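PDB 2DC4: 165aa long hypothetical protein from Pyrococcus horikoshii, which is of unknown function but belongs to the CYTH family, whose members typically act on triphosphate-bearing substrates, and probably binds such a ligand within its barrel. Local coordinates for residues Ala23-Glu37 with Phe92-Lys106. Numbering follows the deposited sequence.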
ATOM      1  N   ALA A  23      -2.810  29.448 -17.575  1.00 31.38           N
ATOM      2  CA  ALA A  23      -2.868  28.089 -17.049  1.00 30.51           C
ATOM      3  C   ALA A  23      -4.054  28.006 -16.090  1.00 29.70           C
ATOM      4  O   ALA A  23      -4.400  28.988 -15.435  1.00 30.71           O
ATOM      5  CB  ALA A  23      -1.569  27.749 -16.323  1.00 29.37           C
ATOM      6  N   LYS A  24      -4.673  26.833 -16.020  1.00 28.65           N
ATOM      7  CA  LYS A  24      -5.832  26.610 -15.157  1.00 29.13           C
ATOM      8  C   LYS A  24      -5.434  26.134 -13.761  1.00 27.18           C
ATOM      9  O   LYS A  24      -4.770  25.110 -13.615  1.00 27.12           O
ATOM     10  CB  LYS A  24      -6.756  25.584 -15.820  1.00 31.43           C
ATOM     11  CG  LYS A  24      -7.922  25.111 -14.978  1.00 35.65           C
ATOM     12  CD  LYS A  24      -8.891  24.289 -15.828  1.00 39.53           C
ATOM     13  CE  LYS A  24      -8.230  23.073 -16.486  1.00 40.68           C
ATOM     14  NZ  LYS A  24      -8.221  21.861 -15.611  1.00 41.45           N
ATOM     15  N   PHE A  25      -5.840  26.883 -12.740  1.00 26.87           N
ATOM     16  CA  PHE A  25      -5.519  26.515 -11.364  1.00 25.19           C
ATOM     17  C   PHE A  25      -6.343  25.298 -10.960  1.00 25.63           C
ATOM     18  O   PHE A  25      -7.573  25.320 -11.026  1.00 26.74           O
ATOM     19  CB  PHE A  25      -5.814  27.673 -10.410  1.00 25.87           C
ATOM     20  CG  PHE A  25      -5.537  27.353  -8.967  1.00 26.84           C
ATOM     21  CD1 PHE A  25      -4.247  27.072  -8.540  1.00 28.14           C
ATOM     22  CD2 PHE A  25      -6.574  27.324  -8.037  1.00 28.62           C
ATOM     23  CE1 PHE A  25      -3.987  26.764  -7.203  1.00 29.07           C
ATOM     24  CE2 PHE A  25      -6.325  27.016  -6.696  1.00 29.74           C
ATOM     25  CZ  PHE A  25      -5.030  26.738  -6.281  1.00 29.93           C
ATOM     26  N   PHE A  26      -5.657  24.238 -10.546  1.00 24.05           N
ATOM     27  CA  PHE A  26      -6.322  23.007 -10.145  1.00 24.18           C
ATOM     28  C   PHE A  26      -6.564  22.953  -8.643  1.00 23.68           C
ATOM     29  O   PHE A  26      -7.653  22.573  -8.191  1.00 25.56           O
ATOM     30  CB  PHE A  26      -5.482  21.803 -10.566  1.00 24.61           C
ATOM     31  CG  PHE A  26      -6.022  20.498 -10.080  1.00 25.30           C
ATOM     32  CD1 PHE A  26      -7.150  19.936 -10.670  1.00 28.32           C
ATOM     33  CD2 PHE A  26      -5.431  19.849  -9.000  1.00 26.37           C
ATOM     34  CE1 PHE A  26      -7.686  18.741 -10.188  1.00 27.82           C
ATOM     35  CE2 PHE A  26      -5.959  18.656  -8.508  1.00 29.56           C
ATOM     36  CZ  PHE A  26      -7.091  18.102  -9.104  1.00 27.55           C
ATOM     37  N   GLY A  27      -5.545  23.319  -7.872  1.00 20.51           N
ATOM     38  CA  GLY A  27      -5.668  23.306  -6.427  1.00 20.84           C
ATOM     39  C   GLY A  27      -4.328  23.327  -5.714  1.00 20.81           C
ATOM     40  O   GLY A  27      -3.268  23.279  -6.350  1.00 20.27           O
ATOM     41  N   ILE A  28      -4.376  23.409  -4.387  1.00 19.77           N
ATOM     42  CA  ILE A  28      -3.179  23.421  -3.554  1.00 18.81           C
ATOM     43  C   ILE A  28      -3.153  22.130  -2.749  1.00 20.29           C
ATOM     44  O   ILE A  28      -4.188  21.697  -2.239  1.00 20.27           O
ATOM     45  CB  ILE A  28      -3.195  24.604  -2.560  1.00 22.88           C
ATOM     46  CG1 ILE A  28      -3.147  25.929  -3.323  1.00 23.69           C
ATOM     47  CG2 ILE A  28      -2.011  24.500  -1.595  1.00 22.87           C
ATOM     48  CD1 ILE A  28      -3.351  27.148  -2.438  1.00 27.01           C
ATOM     49  N   GLU A  29      -1.985  21.503  -2.660  1.00 18.12           N
ATOM     50  CA  GLU A  29      -1.837  20.273  -1.884  1.00 17.87           C
ATOM     51  C   GLU A  29      -0.746  20.451  -0.832  1.00 19.26           C
ATOM     52  O   GLU A  29       0.389  20.788  -1.163  1.00 18.75           O
ATOM     53  CB  GLU A  29      -1.476  19.084  -2.787  1.00 19.35           C
ATOM     54  CG  GLU A  29      -2.593  18.657  -3.739  1.00 21.73           C
ATOM     55  CD  GLU A  29      -2.247  17.426  -4.563  1.00 23.80           C
ATOM     56  OE1 GLU A  29      -1.077  16.987  -4.539  1.00 26.09           O
ATOM     57  OE2 GLU A  29      -3.150  16.897  -5.251  1.00 26.11           O
ATOM     58  N   GLU A  30      -1.098  20.240   0.434  1.00 19.02           N
ATOM     59  CA  GLU A  30      -0.126  20.337   1.519  1.00 20.42           C
ATOM     60  C   GLU A  30       0.353  18.906   1.700  1.00 19.95           C
ATOM     61  O   GLU A  30      -0.353  18.066   2.262  1.00 19.77           O
ATOM     62  CB  GLU A  30      -0.795  20.862   2.790  1.00 23.63           C
ATOM     63  CG  GLU A  30      -1.393  22.254   2.608  1.00 30.84           C
ATOM     64  CD  GLU A  30      -1.949  22.829   3.893  1.00 35.82           C
ATOM     65  OE1 GLU A  30      -1.177  22.954   4.866  1.00 39.72           O
ATOM     66  OE2 GLU A  30      -3.155  23.161   3.929  1.00 39.72           O
ATOM     67  N   GLN A  31       1.561  18.632   1.212  1.00 18.92           N
ATOM     68  CA  GLN A  31       2.110  17.285   1.235  1.00 20.13           C
ATOM     69  C   GLN A  31       3.215  17.013   2.242  1.00 19.89           C
ATOM     70  O   GLN A  31       4.023  17.882   2.566  1.00 21.17           O
ATOM     71  CB  GLN A  31       2.641  16.935  -0.160  1.00 20.36           C
ATOM     72  CG  GLN A  31       1.763  17.412  -1.312  1.00 21.41           C
ATOM     73  CD  GLN A  31       2.368  17.088  -2.661  1.00 22.00           C
ATOM     74  OE1 GLN A  31       3.585  17.145  -2.833  1.00 25.86           O
ATOM     75  NE2 GLN A  31       1.519  16.752  -3.633  1.00 21.68           N
ATOM     76  N   GLU A  32       3.239  15.777   2.724  1.00 19.78           N
ATOM     77  CA  GLU A  32       4.261  15.324   3.654  1.00 20.31           C
ATOM     78  C   GLU A  32       4.676  13.955   3.136  1.00 21.14           C
ATOM     79  O   GLU A  32       3.868  13.023   3.129  1.00 18.63           O
ATOM     80  CB  GLU A  32       3.698  15.199   5.074  1.00 23.62           C
ATOM     81  CG  GLU A  32       4.739  14.774   6.105  1.00 28.55           C
ATOM     82  CD  GLU A  32       4.186  14.703   7.518  1.00 33.99           C
ATOM     83  OE1 GLU A  32       3.509  15.664   7.941  1.00 36.32           O
ATOM     84  OE2 GLU A  32       4.442  13.692   8.208  1.00 36.15           O
ATOM     85  N   ASP A  33       5.923  13.851   2.677  1.00 18.54           N
ATOM     86  CA  ASP A  33       6.450  12.602   2.138  1.00 20.71           C
ATOM     87  C   ASP A  33       7.505  11.980   3.027  1.00 20.94           C
ATOM     88  O   ASP A  33       8.471  12.638   3.403  1.00 22.69           O
ATOM     89  CB  ASP A  33       7.097  12.818   0.767  1.00 21.39           C
ATOM     90  CG  ASP A  33       6.162  13.436  -0.238  1.00 24.51           C
ATOM     91  OD1 ASP A  33       4.937  13.291  -0.078  1.00 24.59           O
ATOM     92  OD2 ASP A  33       6.664  14.057  -1.203  1.00 26.87           O
ATOM     93  N   VAL A  34       7.325  10.706   3.359  1.00 19.07           N
ATOM     94  CA  VAL A  34       8.312   9.996   4.158  1.00 18.92           C
ATOM     95  C   VAL A  34       9.040   9.059   3.196  1.00 18.69           C
ATOM     96  O   VAL A  34       8.454   8.119   2.651  1.00 18.90           O
ATOM     97  CB  VAL A  34       7.654   9.186   5.301  1.00 19.19           C
ATOM     98  CG1 VAL A  34       8.697   8.331   6.000  1.00 18.69           C
ATOM     99  CG2 VAL A  34       7.005  10.133   6.288  1.00 19.04           C
ATOM    100  N   TYR A  35      10.317   9.345   2.959  1.00 18.79           N
ATOM    101  CA  TYR A  35      11.123   8.545   2.044  1.00 19.36           C
ATOM    102  C   TYR A  35      11.855   7.404   2.717  1.00 19.16           C
ATOM    103  O   TYR A  35      12.285   7.518   3.860  1.00 19.61           O
ATOM    104  CB  TYR A  35      12.160   9.414   1.331  1.00 19.90           C
ATOM    105  CG  TYR A  35      11.607  10.262   0.212  1.00 19.04           C
ATOM    106  CD1 TYR A  35      10.919  11.442   0.479  1.00 21.67           C
ATOM    107  CD2 TYR A  35      11.780   9.883  -1.119  1.00 22.02           C
ATOM    108  CE1 TYR A  35      10.419  12.230  -0.551  1.00 21.19           C
ATOM    109  CE2 TYR A  35      11.283  10.662  -2.159  1.00 21.15           C
ATOM    110  CZ  TYR A  35      10.607  11.832  -1.869  1.00 22.47           C
ATOM    111  OH  TYR A  35      10.109  12.602  -2.894  1.00 23.89           O
ATOM    112  N   PHE A  36      11.997   6.307   1.982  1.00 19.75           N
ATOM    113  CA  PHE A  36      12.692   5.121   2.460  1.00 22.20           C
ATOM    114  C   PHE A  36      13.867   4.862   1.534  1.00 23.93           C
ATOM    115  O   PHE A  36      13.720   4.867   0.315  1.00 25.52           O
ATOM    116  CB  PHE A  36      11.740   3.926   2.472  1.00 21.58           C
ATOM    117  CG  PHE A  36      10.745   3.975   3.584  1.00 22.17           C
ATOM    118  CD1 PHE A  36      11.093   3.547   4.860  1.00 22.63           C
ATOM    119  CD2 PHE A  36       9.473   4.501   3.375  1.00 21.26           C
ATOM    120  CE1 PHE A  36      10.189   3.643   5.918  1.00 22.86           C
ATOM    121  CE2 PHE A  36       8.565   4.603   4.421  1.00 22.39           C
ATOM    122  CZ  PHE A  36       8.921   4.173   5.697  1.00 22.18           C
ATOM    123  N   GLU A  37      15.035   4.636   2.121  1.00 26.25           N
ATOM    124  CA  GLU A  37      16.247   4.414   1.347  1.00 28.28           C
ATOM    125  C   GLU A  37      16.285   3.127   0.529  1.00 29.27           C
ATOM    126  O   GLU A  37      16.152   2.022   1.058  1.00 28.49           O
ATOM    127  CB  GLU A  37      17.469   4.486   2.268  1.00 32.32           C
ATOM    128  CG  GLU A  37      18.790   4.233   1.564  1.00 38.38           C
ATOM    129  CD  GLU A  37      19.982   4.711   2.372  1.00 41.56           C
ATOM    130  OE1 GLU A  37      20.019   4.449   3.594  1.00 44.46           O
ATOM    131  OE2 GLU A  37      20.887   5.339   1.781  1.00 43.29           O
ATOM    132  N   PHE A  92      13.239  -1.493   5.739  1.00 26.59           N
ATOM    133  CA  PHE A  92      13.623  -0.251   5.083  1.00 26.06           C
ATOM    134  C   PHE A  92      13.851   0.852   6.109  1.00 25.34           C
ATOM    135  O   PHE A  92      13.158   0.925   7.124  1.00 26.18           O
ATOM    136  CB  PHE A  92      12.547   0.165   4.078  1.00 25.39           C
ATOM    137  CG  PHE A  92      12.405  -0.783   2.923  1.00 25.03           C
ATOM    138  CD1 PHE A  92      13.358  -0.810   1.908  1.00 25.68           C
ATOM    139  CD2 PHE A  92      11.336  -1.672   2.863  1.00 26.03           C
ATOM    140  CE1 PHE A  92      13.246  -1.711   0.853  1.00 27.34           C
ATOM    141  CE2 PHE A  92      11.218  -2.574   1.815  1.00 25.18           C
ATOM    142  CZ  PHE A  92      12.173  -2.595   0.806  1.00 26.79           C
ATOM    143  N   LYS A  93      14.830   1.707   5.838  1.00 27.47           N
ATOM    144  CA  LYS A  93      15.166   2.804   6.738  1.00 27.76           C
ATOM    145  C   LYS A  93      14.638   4.130   6.206  1.00 27.47           C
ATOM    146  O   LYS A  93      14.670   4.379   5.000  1.00 27.52           O
ATOM    147  CB  LYS A  93      16.688   2.898   6.898  1.00 31.21           C
ATOM    148  CG  LYS A  93      17.354   1.631   7.417  1.00 34.01           C
ATOM    149  CD  LYS A  93      17.058   1.399   8.889  1.00 37.72           C
ATOM    150  CE  LYS A  93      17.859   0.221   9.430  1.00 40.28           C
ATOM    151  NZ  LYS A  93      17.684   0.043  10.898  1.00 43.28           N
ATOM    152  N   VAL A  94      14.150   4.978   7.106  1.00 26.38           N
ATOM    153  CA  VAL A  94      13.639   6.283   6.707  1.00 26.83           C
ATOM    154  C   VAL A  94      14.807   7.146   6.241  1.00 28.41           C
ATOM    155  O   VAL A  94      15.779   7.354   6.972  1.00 28.36           O
ATOM    156  CB  VAL A  94      12.911   7.003   7.864  1.00 26.76           C
ATOM    157  CG1 VAL A  94      12.535   8.417   7.437  1.00 23.75           C
ATOM    158  CG2 VAL A  94      11.661   6.229   8.253  1.00 27.78           C
ATOM    159  N   GLN A  95      14.690   7.643   5.018  1.00 27.13           N
ATOM    160  CA  GLN A  95      15.709   8.472   4.392  1.00 29.64           C
ATOM    161  C   GLN A  95      15.530   9.945   4.764  1.00 29.24           C
ATOM    162  O   GLN A  95      16.500  10.703   4.852  1.00 30.34           O
ATOM    163  CB  GLN A  95      15.612   8.276   2.878  1.00 31.32           C
ATOM    164  CG  GLN A  95      16.674   8.946   2.042  1.00 35.34           C
ATOM    165  CD  GLN A  95      16.521   8.595   0.575  1.00 37.15           C
ATOM    166  OE1 GLN A  95      15.456   8.791  -0.012  1.00 39.14           O
ATOM    167  NE2 GLN A  95      17.579   8.064  -0.021  1.00 39.34           N
ATOM    168  N   GLY A  96      14.284  10.342   4.987  1.00 25.70           N
ATOM    169  CA  GLY A  96      13.995  11.716   5.349  1.00 24.84           C
ATOM    170  C   GLY A  96      12.533  12.037   5.127  1.00 24.30           C
ATOM    171  O   GLY A  96      11.769  11.189   4.672  1.00 23.20           O
ATOM    172  N   VAL A  97      12.142  13.265   5.444  1.00 23.19           N
ATOM    173  CA  VAL A  97      10.762  13.688   5.278  1.00 22.49           C
ATOM    174  C   VAL A  97      10.712  15.011   4.540  1.00 23.20           C
ATOM    175  O   VAL A  97      11.325  15.986   4.967  1.00 25.03           O
ATOM    176  CB  VAL A  97      10.061  13.867   6.638  1.00 23.62           C
ATOM    177  CG1 VAL A  97       8.622  14.334   6.424  1.00 24.69           C
ATOM    178  CG2 VAL A  97      10.096  12.560   7.422  1.00 24.27           C
ATOM    179  N   VAL A  98       9.990  15.038   3.423  1.00 19.37           N
ATOM    180  CA  VAL A  98       9.860  16.258   2.637  1.00 18.56           C
ATOM    181  C   VAL A  98       8.467  16.826   2.837  1.00 20.17           C
ATOM    182  O   VAL A  98       7.472  16.133   2.626  1.00 21.39           O
ATOM    183  CB  VAL A  98      10.065  16.003   1.125  1.00 18.54           C
ATOM    184  CG1 VAL A  98       9.847  17.303   0.350  1.00 19.02           C
ATOM    185  CG2 VAL A  98      11.462  15.456   0.862  1.00 19.13           C
ATOM    186  N   LYS A  99       8.400  18.088   3.245  1.00 18.27           N
ATOM    187  CA  LYS A  99       7.125  18.750   3.462  1.00 17.49           C
ATOM    188  C   LYS A  99       7.031  19.932   2.518  1.00 19.51           C
ATOM    189  O   LYS A  99       7.946  20.755   2.445  1.00 18.91           O
ATOM    190  CB  LYS A  99       7.010  19.234   4.907  1.00 21.30           C
ATOM    191  CG  LYS A  99       7.038  18.110   5.933  1.00 24.03           C
ATOM    192  CD  LYS A  99       6.898  18.645   7.353  1.00 28.64           C
ATOM    193  CE  LYS A  99       5.558  19.336   7.564  1.00 31.89           C
ATOM    194  NZ  LYS A  99       4.410  18.414   7.326  1.00 37.22           N
ATOM    195  N   LYS A 100       5.930  20.025   1.789  1.00 17.11           N
ATOM    196  CA  LYS A 100       5.791  21.129   0.856  1.00 17.41           C
ATOM    197  C   LYS A 100       4.345  21.522   0.626  1.00 17.42           C
ATOM    198  O   LYS A 100       3.426  20.758   0.918  1.00 18.84           O
ATOM    199  CB  LYS A 100       6.420  20.749  -0.484  1.00 18.62           C
ATOM    200  CG  LYS A 100       5.551  19.805  -1.309  1.00 22.44           C
ATOM    201  CD  LYS A 100       6.122  19.583  -2.705  1.00 26.54           C
ATOM    202  CE  LYS A 100       7.135  18.447  -2.743  1.00 29.06           C
ATOM    203  NZ  LYS A 100       6.471  17.110  -2.620  1.00 31.11           N
ATOM    204  N   ARG A 101       4.157  22.730   0.112  1.00 16.08           N
ATOM    205  CA  ARG A 101       2.832  23.219  -0.227  1.00 18.70           C
ATOM    206  C   ARG A 101       2.922  23.363  -1.744  1.00 19.80           C
ATOM    207  O   ARG A 101       3.735  24.132  -2.253  1.00 19.16           O
ATOM    208  CB  ARG A 101       2.572  24.568   0.436  1.00 24.26           C
ATOM    209  CG  ARG A 101       1.110  24.938   0.524  1.00 27.94           C
ATOM    210  CD  ARG A 101       0.814  25.638   1.846  1.00 32.57           C
ATOM    211  NE  ARG A 101      -0.618  25.759   2.102  1.00 35.20           N
ATOM    212  CZ  ARG A 101      -1.411  26.657   1.526  1.00 37.63           C
ATOM    213  NH1 ARG A 101      -0.913  27.523   0.656  1.00 39.03           N
ATOM    214  NH2 ARG A 101      -2.702  26.692   1.826  1.00 39.03           N
ATOM    215  N   ARG A 102       2.099  22.604  -2.464  1.00 18.29           N
ATOM    216  CA  ARG A 102       2.126  22.610  -3.922  1.00 18.30           C
ATOM    217  C   ARG A 102       0.920  23.256  -4.594  1.00 16.88           C
ATOM    218  O   ARG A 102      -0.231  22.936  -4.285  1.00 17.06           O
ATOM    219  CB  ARG A 102       2.276  21.169  -4.423  1.00 18.38           C
ATOM    220  CG  ARG A 102       2.197  21.001  -5.939  1.00 19.33           C
ATOM    221  CD  ARG A 102       2.378  19.535  -6.329  1.00 22.15           C
ATOM    222  NE  ARG A 102       3.752  19.086  -6.121  1.00 24.23           N
ATOM    223  CZ  ARG A 102       4.171  17.832  -6.280  1.00 25.05           C
ATOM    224  NH1 ARG A 102       3.322  16.883  -6.652  1.00 25.83           N
ATOM    225  NH2 ARG A 102       5.443  17.525  -6.067  1.00 29.01           N
ATOM    226  N   TRP A 103       1.204  24.181  -5.511  1.00 15.45           N
ATOM    227  CA  TRP A 103       0.194  24.875  -6.301  1.00 18.15           C
ATOM    228  C   TRP A 103       0.212  24.174  -7.656  1.00 17.23           C
ATOM    229  O   TRP A 103       1.243  24.147  -8.327  1.00 17.13           O
ATOM    230  CB  TRP A 103       0.586  26.341  -6.489  1.00 20.44           C
ATOM    231  CG  TRP A 103       0.108  27.245  -5.410  1.00 23.07           C
ATOM    232  CD1 TRP A 103      -0.944  28.115  -5.477  1.00 24.22           C
ATOM    233  CD2 TRP A 103       0.661  27.385  -4.103  1.00 24.51           C
ATOM    234  NE1 TRP A 103      -1.076  28.788  -4.293  1.00 26.47           N
ATOM    235  CE2 TRP A 103      -0.103  28.359  -3.428  1.00 24.67           C
ATOM    236  CE3 TRP A 103       1.732  26.782  -3.431  1.00 23.28           C
ATOM    237  CZ2 TRP A 103       0.166  28.748  -2.115  1.00 25.92           C
ATOM    238  CZ3 TRP A 103       2.002  27.168  -2.122  1.00 26.68           C
ATOM    239  CH2 TRP A 103       1.221  28.142  -1.479  1.00 27.04           C
ATOM    240  N   ILE A 104      -0.920  23.606  -8.051  1.00 15.02           N
ATOM    241  CA  ILE A 104      -1.009  22.880  -9.312  1.00 17.19           C
ATOM    242  C   ILE A 104      -1.802  23.660 -10.351  1.00 16.13           C
ATOM    243  O   ILE A 104      -2.902  24.129 -10.076  1.00 15.75           O
ATOM    244  CB  ILE A 104      -1.688  21.497  -9.108  1.00 17.47           C
ATOM    245  CG1 ILE A 104      -0.940  20.706  -8.030  1.00 18.51           C
ATOM    246  CG2 ILE A 104      -1.718  20.716 -10.432  1.00 17.88           C
ATOM    247  CD1 ILE A 104      -1.627  19.406  -7.619  1.00 22.19           C
ATOM    248  N   TYR A 105      -1.218  23.814 -11.536  1.00 16.60           N
ATOM    249  CA  TYR A 105      -1.862  24.503 -12.659  1.00 17.02           C
ATOM    250  C   TYR A 105      -1.760  23.579 -13.867  1.00 17.49           C
ATOM    251  O   TYR A 105      -0.814  22.808 -13.978  1.00 18.01           O
ATOM    252  CB  TYR A 105      -1.147  25.813 -12.990  1.00 17.05           C
ATOM    253  CG  TYR A 105      -1.241  26.865 -11.924  1.00 19.48           C
ATOM    254  CD1 TYR A 105      -2.220  27.857 -11.978  1.00 18.21           C
ATOM    255  CD2 TYR A 105      -0.331  26.890 -10.866  1.00 21.25           C
ATOM    256  CE1 TYR A 105      -2.285  28.861 -11.001  1.00 21.41           C
ATOM    257  CE2 TYR A 105      -0.385  27.874  -9.896  1.00 23.25           C
ATOM    258  CZ  TYR A 105      -1.358  28.859  -9.966  1.00 22.42           C
ATOM    259  OH  TYR A 105      -1.373  29.855  -9.021  1.00 25.57           O
ATOM    260  N   LYS A 106      -2.727  23.659 -14.776  1.00 19.87           N
ATOM    261  CA  LYS A 106      -2.717  22.807 -15.958  1.00 21.50           C
ATOM    262  C   LYS A 106      -2.883  23.627 -17.232  1.00 20.99           C
ATOM    263  O   LYS A 106      -3.636  24.601 -17.269  1.00 21.39           O
ATOM    264  CB  LYS A 106      -3.841  21.764 -15.868  1.00 23.77           C
ATOM    265  CG  LYS A 106      -3.733  20.847 -14.659  1.00 26.49           C
ATOM    266  CD  LYS A 106      -3.160  19.489 -15.026  1.00 30.77           C
ATOM    267  CE  LYS A 106      -4.187  18.650 -15.782  1.00 31.54           C
ATOM    268  NZ  LYS A 106      -3.654  17.312 -16.161  1.00 36.55           N
TER
HETATM  269  O   HOH W   1       0.541  16.614  -7.007  1.00 34.04           O
HETATM  270  O   HOH W   2       8.732  14.781  -2.417  1.00 25.53           O
HETATM  271  O   HOH W   3       6.019  16.514   0.002  1.00 27.78           O
HETATM  272  O   HOH W   4      13.795   6.903  -1.431  1.00 25.48           O
HETATM  273  O   HOH W   5      16.403   1.009   3.466  1.00 30.77           O
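I28 lies over one face of the W103 indole: its CG1 sits 3.7 Å from the centroid of the five-membered ring, only 13° off the normal, a CH-pi contact. Beside it F25 CD1 stands 3.6 Å above the Y105 ring, offset toward its rim, with the planes 57° apart. Where F26 and G27 both face I104, a classic beta bulge shifts the register; its backbone angles would jam a CB on G27 against F26 O, which by itself calls for glycine. On the face opposite F25, I28, W103 and Y105, shared with I104, lie E29, Q31, D33, K100 and R102. K100 NZ donates to Q31 OE1 nearly along its C=O axis at 2.9 Å; CG set between backbone N and carbonyl carbon (chi1 77°) and two further bends carry the ammonium there, and it reaches D33 OD2 weakly at 3.4 Å. Q31 OE1 also lies 3.6 Å above the R102 guanidinium plane, while its NE2 donates to E29 OE1 at 2.8 Å. A leucine in its place would probably leave the K100 ammonium without its amide acceptor and E29 without that donor. At the polar edge K99 NZ bridges to E32 OE1 (3.0 Å). Antiparallel strands 24-36 and 94-107 lie between strands 42-49 and 110-117 in the barrel characteristic of CYTH proteins; R47 pairs with D33, N115 holds R102 NE, and helix 159-162 touches Y35 and K100.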